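Local coordinates for protein L-talarate/galactarate dehydratase (Salmonella typhimurium, PDB 2PP0) that dehydrates both L-talarate and galactarate to 5-keto-4-deoxy-D-glucarate and, in competition, epimerises L-talarate to galactarate, using one magnesium ion per subunit, at residues B[106-111]-B[137-142]; B[110-115]-B[130-135]. All blocks are in the same frame, centred on the assembly; numbering follows the deposited sequence.

Contact 1 (B[106-111]-B[137-142]); sequences NDIDKI and IALWDM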
ATOM      1  N   ASN B 106     -14.499  -3.104   5.095  1.00 26.39           N
ATOM      2  CA  ASN B 106     -13.056  -3.309   5.055  1.00 26.21           C
ATOM      3  C   ASN B 106     -12.474  -3.413   3.652  1.00 24.75           C
ATOM      4  O   ASN B 106     -11.295  -3.134   3.454  1.00 25.45           O
ATOM      5  CB  ASN B 106     -12.683  -4.551   5.865  1.00 25.34           C
ATOM      6  CG  ASN B 106     -13.127  -4.434   7.303  1.00 25.93           C
ATOM      7  OD1 ASN B 106     -14.079  -5.090   7.728  1.00 27.62           O
ATOM      8  ND2 ASN B 106     -12.460  -3.564   8.053  1.00 20.29           N
ATOM      9  N   ASP B 107     -13.294  -3.811   2.687  1.00 26.85           N
ATOM     10  CA  ASP B 107     -12.847  -3.950   1.300  1.00 26.20           C
ATOM     11  C   ASP B 107     -12.959  -2.597   0.604  1.00 26.24           C
ATOM     12  O   ASP B 107     -13.765  -2.400  -0.306  1.00 25.47           O
ATOM     13  CB  ASP B 107     -13.687  -5.019   0.595  1.00 25.38           C
ATOM     14  CG  ASP B 107     -13.504  -6.399   1.219  1.00 28.17           C
ATOM     15  OD1 ASP B 107     -12.538  -6.556   1.992  1.00 26.70           O
ATOM     16  OD2 ASP B 107     -14.300  -7.327   0.934  1.00 26.12           O
ATOM     17  N   ILE B 108     -12.116  -1.676   1.052  1.00 26.04           N
ATOM     18  CA  ILE B 108     -12.087  -0.310   0.563  1.00 27.00           C
ATOM     19  C   ILE B 108     -11.896  -0.131  -0.943  1.00 27.95           C
ATOM     20  O   ILE B 108     -12.644   0.633  -1.564  1.00 25.56           O
ATOM     21  CB  ILE B 108     -11.026   0.502   1.334  1.00 25.78           C
ATOM     22  CG1 ILE B 108     -11.373   0.477   2.831  1.00 24.78           C
ATOM     23  CG2 ILE B 108     -10.986   1.944   0.823  1.00 25.02           C
ATOM     24  CD1 ILE B 108     -10.446   1.307   3.720  1.00 23.75           C
ATOM     25  N   ASP B 109     -10.913  -0.811  -1.528  1.00 26.93           N
ATOM     26  CA  ASP B 109     -10.683  -0.708  -2.971  1.00 29.82           C
ATOM     27  C   ASP B 109     -11.832  -1.351  -3.720  1.00 29.46           C
ATOM     28  O   ASP B 109     -12.203  -0.907  -4.802  1.00 27.55           O
ATOM     29  CB  ASP B 109      -9.401  -1.424  -3.403  1.00 33.91           C
ATOM     30  CG  ASP B 109      -8.154  -0.667  -3.034  1.00 39.82           C
ATOM     31  OD1 ASP B 109      -8.179   0.582  -3.061  1.00 40.35           O
ATOM     32  OD2 ASP B 109      -7.136  -1.329  -2.738  1.00 44.75           O
ATOM     33  N   LYS B 110     -12.380  -2.417  -3.145  1.00 28.31           N
ATOM     34  CA  LYS B 110     -13.488  -3.124  -3.768  1.00 28.50           C
ATOM     35  C   LYS B 110     -14.692  -2.189  -3.864  1.00 28.30           C
ATOM     36  O   LYS B 110     -15.377  -2.148  -4.889  1.00 30.16           O
ATOM     37  CB  LYS B 110     -13.837  -4.370  -2.955  1.00 28.65           C
ATOM     38  CG  LYS B 110     -14.813  -5.312  -3.636  1.00 30.22           C
ATOM     39  CD  LYS B 110     -15.125  -6.501  -2.734  1.00 32.25           C
ATOM     40  CE  LYS B 110     -16.070  -7.476  -3.405  1.00 34.27           C
ATOM     41  NZ  LYS B 110     -16.250  -8.709  -2.588  1.00 35.68           N
ATOM     42  N   ILE B 111     -14.932  -1.427  -2.800  1.00 27.19           N
ATOM     43  CA  ILE B 111     -16.041  -0.475  -2.765  1.00 27.20           C
ATOM     44  C   ILE B 111     -15.760   0.690  -3.718  1.00 27.94           C
ATOM     45  O   ILE B 111     -16.648   1.155  -4.432  1.00 26.47           O
ATOM     46  CB  ILE B 111     -16.247   0.081  -1.336  1.00 28.57           C
ATOM     47  CG1 ILE B 111     -16.791  -1.023  -0.426  1.00 31.00           C
ATOM     48  CG2 ILE B 111     -17.213   1.246  -1.356  1.00 27.73           C
ATOM     49  CD1 ILE B 111     -16.833  -0.634   1.046  1.00 30.25           C
ATOM     50  N   ILE B 137     -12.265   8.197   2.599  1.00 26.14           N
ATOM     51  CA  ILE B 137     -11.607   8.681   3.802  1.00 26.97           C
ATOM     52  C   ILE B 137     -12.340   8.181   5.058  1.00 28.02           C
ATOM     53  O   ILE B 137     -11.701   7.767   6.030  1.00 27.66           O
ATOM     54  CB  ILE B 137     -11.512  10.229   3.778  1.00 26.95           C
ATOM     55  CG1 ILE B 137     -10.536  10.663   2.667  1.00 28.03           C
ATOM     56  CG2 ILE B 137     -11.033  10.765   5.115  1.00 26.19           C
ATOM     57  CD1 ILE B 137     -10.403  12.186   2.513  1.00 28.43           C
ATOM     58  N   ALA B 138     -13.670   8.199   5.025  1.00 25.84           N
ATOM     59  CA  ALA B 138     -14.463   7.728   6.160  1.00 27.09           C
ATOM     60  C   ALA B 138     -14.211   6.237   6.391  1.00 27.85           C
ATOM     61  O   ALA B 138     -14.165   5.779   7.533  1.00 27.45           O
ATOM     62  CB  ALA B 138     -15.958   7.977   5.911  1.00 26.21           C
ATOM     63  N   LEU B 139     -14.053   5.482   5.307  1.00 27.24           N
ATOM     64  CA  LEU B 139     -13.796   4.055   5.428  1.00 27.98           C
ATOM     65  C   LEU B 139     -12.429   3.801   6.065  1.00 28.21           C
ATOM     66  O   LEU B 139     -12.278   2.866   6.850  1.00 28.40           O
ATOM     67  CB  LEU B 139     -13.890   3.374   4.061  1.00 29.12           C
ATOM     68  CG  LEU B 139     -15.299   3.292   3.468  1.00 27.59           C
ATOM     69  CD1 LEU B 139     -15.232   2.608   2.107  1.00 27.78           C
ATOM     70  CD2 LEU B 139     -16.219   2.511   4.414  1.00 28.10           C
ATOM     71  N   TRP B 140     -11.436   4.625   5.738  1.00 27.13           N
ATOM     72  CA  TRP B 140     -10.114   4.472   6.347  1.00 27.00           C
ATOM     73  C   TRP B 140     -10.168   4.870   7.829  1.00 27.32           C
ATOM     74  O   TRP B 140      -9.496   4.261   8.675  1.00 25.50           O
ATOM     75  CB  TRP B 140      -9.072   5.326   5.624  1.00 27.43           C
ATOM     76  CG  TRP B 140      -8.488   4.654   4.419  1.00 27.28           C
ATOM     77  CD1 TRP B 140      -8.815   4.872   3.105  1.00 28.29           C
ATOM     78  CD2 TRP B 140      -7.483   3.635   4.420  1.00 27.97           C
ATOM     79  NE1 TRP B 140      -8.068   4.047   2.289  1.00 27.90           N
ATOM     80  CE2 TRP B 140      -7.242   3.279   3.071  1.00 28.96           C
ATOM     81  CE3 TRP B 140      -6.759   2.986   5.432  1.00 28.39           C
ATOM     82  CZ2 TRP B 140      -6.309   2.302   2.711  1.00 27.66           C
ATOM     83  CZ3 TRP B 140      -5.828   2.011   5.072  1.00 26.85           C
ATOM     84  CH2 TRP B 140      -5.613   1.680   3.723  1.00 29.10           C
ATOM     85  N   ASP B 141     -10.963   5.897   8.129  1.00 26.56           N
ATOM     86  CA  ASP B 141     -11.151   6.380   9.500  1.00 28.29           C
ATOM     87  C   ASP B 141     -11.746   5.235  10.320  1.00 27.18           C
ATOM     88  O   ASP B 141     -11.300   4.955  11.434  1.00 27.94           O
ATOM     89  CB  ASP B 141     -12.105   7.589   9.497  1.00 27.57           C
ATOM     90  CG  ASP B 141     -12.416   8.114  10.896  1.00 30.16           C
ATOM     91  OD1 ASP B 141     -11.487   8.566  11.609  1.00 28.28           O
ATOM     92  OD2 ASP B 141     -13.605   8.082  11.278  1.00 28.71           O
ATOM     93  N   MET B 142     -12.741   4.563   9.743  1.00 27.65           N
ATOM     94  CA  MET B 142     -13.411   3.445  10.399  1.00 27.34           C
ATOM     95  C   MET B 142     -12.460   2.273  10.634  1.00 28.32           C
ATOM     96  O   MET B 142     -12.413   1.717  11.736  1.00 26.76           O
ATOM     97  CB  MET B 142     -14.611   2.965   9.563  1.00 25.02           C
ATOM     98  CG  MET B 142     -15.349   1.758  10.160  1.00 22.92           C
ATOM     99  SD  MET B 142     -16.693   1.061   9.155  1.00 19.31           S
ATOM    100  CE  MET B 142     -17.934   2.284   9.497  1.00 25.32           C
TER

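Contact 2 (B[110-115]-B[130-135]); sequences KIYTKL and QAISPI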
ATOM      1  N   LYS B 110     -12.380  -2.417  -3.145  1.00 28.31           N
ATOM      2  CA  LYS B 110     -13.488  -3.124  -3.768  1.00 28.50           C
ATOM      3  C   LYS B 110     -14.692  -2.189  -3.864  1.00 28.30           C
ATOM      4  O   LYS B 110     -15.377  -2.148  -4.889  1.00 30.16           O
ATOM      5  CB  LYS B 110     -13.837  -4.370  -2.955  1.00 28.65           C
ATOM      6  CG  LYS B 110     -14.813  -5.312  -3.636  1.00 30.22           C
ATOM      7  CD  LYS B 110     -15.125  -6.501  -2.734  1.00 32.25           C
ATOM      8  CE  LYS B 110     -16.070  -7.476  -3.405  1.00 34.27           C
ATOM      9  NZ  LYS B 110     -16.250  -8.709  -2.588  1.00 35.68           N
ATOM     10  N   ILE B 111     -14.932  -1.427  -2.800  1.00 27.19           N
ATOM     11  CA  ILE B 111     -16.041  -0.475  -2.765  1.00 27.20           C
ATOM     12  C   ILE B 111     -15.760   0.690  -3.718  1.00 27.94           C
ATOM     13  O   ILE B 111     -16.648   1.155  -4.432  1.00 26.47           O
ATOM     14  CB  ILE B 111     -16.247   0.081  -1.336  1.00 28.57           C
ATOM     15  CG1 ILE B 111     -16.791  -1.023  -0.426  1.00 31.00           C
ATOM     16  CG2 ILE B 111     -17.213   1.246  -1.356  1.00 27.73           C
ATOM     17  CD1 ILE B 111     -16.833  -0.634   1.046  1.00 30.25           C
ATOM     18  N   TYR B 112     -14.519   1.163  -3.711  1.00 27.95           N
ATOM     19  CA  TYR B 112     -14.113   2.259  -4.584  1.00 29.00           C
ATOM     20  C   TYR B 112     -14.460   1.877  -6.026  1.00 28.22           C
ATOM     21  O   TYR B 112     -15.097   2.640  -6.745  1.00 29.36           O
ATOM     22  CB  TYR B 112     -12.605   2.489  -4.464  1.00 26.87           C
ATOM     23  CG  TYR B 112     -12.178   3.903  -4.752  1.00 26.90           C
ATOM     24  CD1 TYR B 112     -11.695   4.721  -3.733  1.00 25.71           C
ATOM     25  CD2 TYR B 112     -12.270   4.433  -6.040  1.00 26.31           C
ATOM     26  CE1 TYR B 112     -11.310   6.029  -3.986  1.00 26.61           C
ATOM     27  CE2 TYR B 112     -11.894   5.742  -6.303  1.00 27.03           C
ATOM     28  CZ  TYR B 112     -11.416   6.535  -5.277  1.00 27.75           C
ATOM     29  OH  TYR B 112     -11.058   7.837  -5.529  1.00 27.41           O
ATOM     30  N   THR B 113     -14.038   0.684  -6.436  1.00 29.64           N
ATOM     31  CA  THR B 113     -14.303   0.188  -7.784  1.00 28.25           C
ATOM     32  C   THR B 113     -15.801   0.128  -8.093  1.00 29.62           C
ATOM     33  O   THR B 113     -16.227   0.455  -9.205  1.00 26.88           O
ATOM     34  CB  THR B 113     -13.666  -1.203  -7.977  1.00 29.79           C
ATOM     35  OG1 THR B 113     -12.239  -1.070  -7.926  1.00 29.73           O
ATOM     36  CG2 THR B 113     -14.062  -1.809  -9.318  1.00 28.47           C
ATOM     37  N   LYS B 114     -16.604  -0.284  -7.115  1.00 27.16           N
ATOM     38  CA  LYS B 114     -18.051  -0.355  -7.309  1.00 28.01           C
ATOM     39  C   LYS B 114     -18.616   1.043  -7.514  1.00 26.96           C
ATOM     40  O   LYS B 114     -19.535   1.237  -8.307  1.00 28.99           O
ATOM     41  CB  LYS B 114     -18.737  -0.993  -6.097  1.00 30.30           C
ATOM     42  CG  LYS B 114     -20.256  -0.996  -6.191  1.00 33.37           C
ATOM     43  CD  LYS B 114     -20.899  -1.621  -4.959  1.00 36.45           C
ATOM     44  CE  LYS B 114     -22.417  -1.709  -5.107  1.00 37.57           C
ATOM     45  NZ  LYS B 114     -23.045  -2.266  -3.870  1.00 38.11           N
ATOM     46  N   LEU B 115     -18.070   2.016  -6.789  1.00 25.68           N
ATOM     47  CA  LEU B 115     -18.523   3.394  -6.900  1.00 26.09           C
ATOM     48  C   LEU B 115     -18.126   3.988  -8.253  1.00 28.25           C
ATOM     49  O   LEU B 115     -18.846   4.818  -8.805  1.00 28.50           O
ATOM     50  CB  LEU B 115     -17.940   4.240  -5.768  1.00 26.31           C
ATOM     51  CG  LEU B 115     -18.412   3.862  -4.359  1.00 26.21           C
ATOM     52  CD1 LEU B 115     -17.746   4.765  -3.337  1.00 23.91           C
ATOM     53  CD2 LEU B 115     -19.934   3.987  -4.285  1.00 27.40           C
ATOM     54  N   GLN B 130     -13.685  13.017  -6.447  1.00 26.87           N
ATOM     55  CA  GLN B 130     -13.671  13.895  -5.289  1.00 28.22           C
ATOM     56  C   GLN B 130     -14.974  13.712  -4.504  1.00 27.93           C
ATOM     57  O   GLN B 130     -15.086  14.152  -3.361  1.00 27.20           O
ATOM     58  CB  GLN B 130     -13.495  15.350  -5.720  1.00 27.85           C
ATOM     59  CG  GLN B 130     -12.061  15.696  -6.091  1.00 27.76           C
ATOM     60  CD  GLN B 130     -11.914  17.138  -6.530  1.00 29.51           C
ATOM     61  OE1 GLN B 130     -12.739  17.985  -6.187  1.00 29.94           O
ATOM     62  NE2 GLN B 130     -10.853  17.428  -7.279  1.00 27.85           N
ATOM     63  N   ALA B 131     -15.947  13.056  -5.133  1.00 26.92           N
ATOM     64  CA  ALA B 131     -17.228  12.766  -4.500  1.00 28.92           C
ATOM     65  C   ALA B 131     -17.075  11.432  -3.761  1.00 29.58           C
ATOM     66  O   ALA B 131     -17.826  11.135  -2.832  1.00 28.33           O
ATOM     67  CB  ALA B 131     -18.328  12.658  -5.544  1.00 28.68           C
ATOM     68  N   ILE B 132     -16.106  10.629  -4.197  1.00 28.50           N
ATOM     69  CA  ILE B 132     -15.822   9.345  -3.552  1.00 29.22           C
ATOM     70  C   ILE B 132     -14.913   9.619  -2.344  1.00 29.54           C
ATOM     71  O   ILE B 132     -14.999   8.938  -1.320  1.00 31.93           O
ATOM     72  CB  ILE B 132     -15.114   8.362  -4.540  1.00 28.80           C
ATOM     73  CG1 ILE B 132     -16.076   7.978  -5.667  1.00 27.68           C
ATOM     74  CG2 ILE B 132     -14.647   7.101  -3.809  1.00 27.03           C
ATOM     75  CD1 ILE B 132     -15.478   7.034  -6.700  1.00 27.20           C
ATOM     76  N   SER B 133     -14.064  10.635  -2.466  1.00 28.94           N
ATOM     77  CA  SER B 133     -13.126  11.023  -1.408  1.00 29.28           C
ATOM     78  C   SER B 133     -13.663  10.994   0.031  1.00 29.98           C
ATOM     79  O   SER B 133     -13.057  10.371   0.911  1.00 29.62           O
ATOM     80  CB  SER B 133     -12.557  12.413  -1.690  1.00 28.80           C
ATOM     81  OG  SER B 133     -11.594  12.368  -2.725  1.00 33.24           O
ATOM     82  N   PRO B 134     -14.790  11.679   0.297  1.00 28.76           N
ATOM     83  CA  PRO B 134     -15.340  11.680   1.664  1.00 28.93           C
ATOM     84  C   PRO B 134     -15.607  10.261   2.156  1.00 28.40           C
ATOM     85  O   PRO B 134     -15.318   9.912   3.303  1.00 29.98           O
ATOM     86  CB  PRO B 134     -16.642  12.471   1.520  1.00 29.17           C
ATOM     87  CG  PRO B 134     -16.392  13.352   0.311  1.00 28.82           C
ATOM     88  CD  PRO B 134     -15.662  12.432  -0.625  1.00 29.27           C
ATOM     89  N   ILE B 135     -16.172   9.449   1.270  1.00 27.90           N
ATOM     90  CA  ILE B 135     -16.501   8.068   1.581  1.00 26.20           C
ATOM     91  C   ILE B 135     -15.249   7.220   1.812  1.00 25.57           C
ATOM     92  O   ILE B 135     -15.150   6.507   2.821  1.00 23.76           O
ATOM     93  CB  ILE B 135     -17.364   7.471   0.452  1.00 26.49           C
ATOM     94  CG1 ILE B 135     -18.718   8.193   0.422  1.00 29.22           C
ATOM     95  CG2 ILE B 135     -17.560   5.979   0.662  1.00 27.90           C
ATOM     96  CD1 ILE B 135     -19.550   7.926  -0.828  1.00 28.48           C
TER

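Contact 1 (B[106-111]-B[137-142])
I108 and L139 bring the two backbones closest, with 6.8 Å from CA to CA, where the first turn of helix 108-118 packs against the later half of helix 127-146. I108 carries most of the contact. Its CG1 lies beside the backbone N (chi1 -59°) and the chain runs on extended, which sends CD1 out over the indole of W140. That methyl stands 3.7 Å from the centroid of the five-membered ring and only 4° off its normal, a CH-pi contact made squarely over the face. The other branch, CG2, lies over the same face, out beyond the NE1 side, 3.9 Å from W140 NE1. I108 and L139 lie alongside, their chains running opposite ways, CG1 meeting L139 CB at 4.0 Å. One turn on, I111 and L139 point at each other tip to tip, their CD1 methyls 3.8 Å apart. Branched isoleucine suits this seam because one stem serves two neighbours, while tryptophan offers a broad flat surface and keeps a polar edge for elsewhere: W140 NE1 donates to S309 OG, a bond that helps fix the ring's rotation. L139 also touches I67 of strand 57-69, in the antiparallel sheet. With no hydrogen bond between the segments, apolar burial and close fit hold them together; the polar links run outward, from W140 to S309 and from D107 to K153 of the second subunit, a salt bridge.

Contact 2 (B[110-115]-B[130-135])
Y112 OH donates a hydrogen bond to the carbonyl O of G306; nearby, S133 OG bonds to O of P303 and to O of V129 in the preceding turn of its own helix, sharing its one proton between them. The bond from Y112 pins the far end of the phenol while its ring lies over I132. Methyl CG2 of I132 sits 3.6 Å from the ring centroid, 17° off the normal, a CH-pi contact over the face, displaced toward the CE1 side, where it comes to 3.5 Å of Y112 CE1. Tyrosine fits here because its ring is apolar enough to lie on a branched aliphatic chain while its hydroxyl bonds beyond it. With CG anti to the backbone N (chi1 -152°), the ring is carried across to helix 127-146. Helices 108-118 and 127-146 run antiparallel here, their local axes 11.0 Å apart at 148°, as part of the helical bundle beside the antiparallel sheet in the N-terminal capping domain of the enolase superfamily. One turn on, L115 packs flank to flank with I132, its CB 3.8 Å from I132 CD1. The two branches of I132 thus divide their work, CG2 chiefly serving the ring and CD1 lying between Y112 CE2 and L115 CB. L115 CD1 also reaches I135 CG2 at 4.2 Å, a looser touch. I135 in turn rests on A65 and I67 of strand 57-69, joining the helix pair to the sheet.

How the contacts relate
Contacts 1 and 2 are successive points along one antiparallel helix pair, their centres about 8 Å apart. They share K110 and I111, and as the chain advances along helix 108-118 the partners step back along helix 127-146, from 137-142 to 130-135. Each contact places an isoleucine methyl over an aromatic face, but the ring belongs to helix 127-146 in contact 1 and to helix 108-118 in contact 2. Both rings send their polar ends toward the barrel domain, at S309 and G306. Contact 1 lies away from the catalytic residues; in contact 2 the Y112 side chain is about 11 Å from that of D301, which is thought to raise the basicity of the active-site histidine, H328.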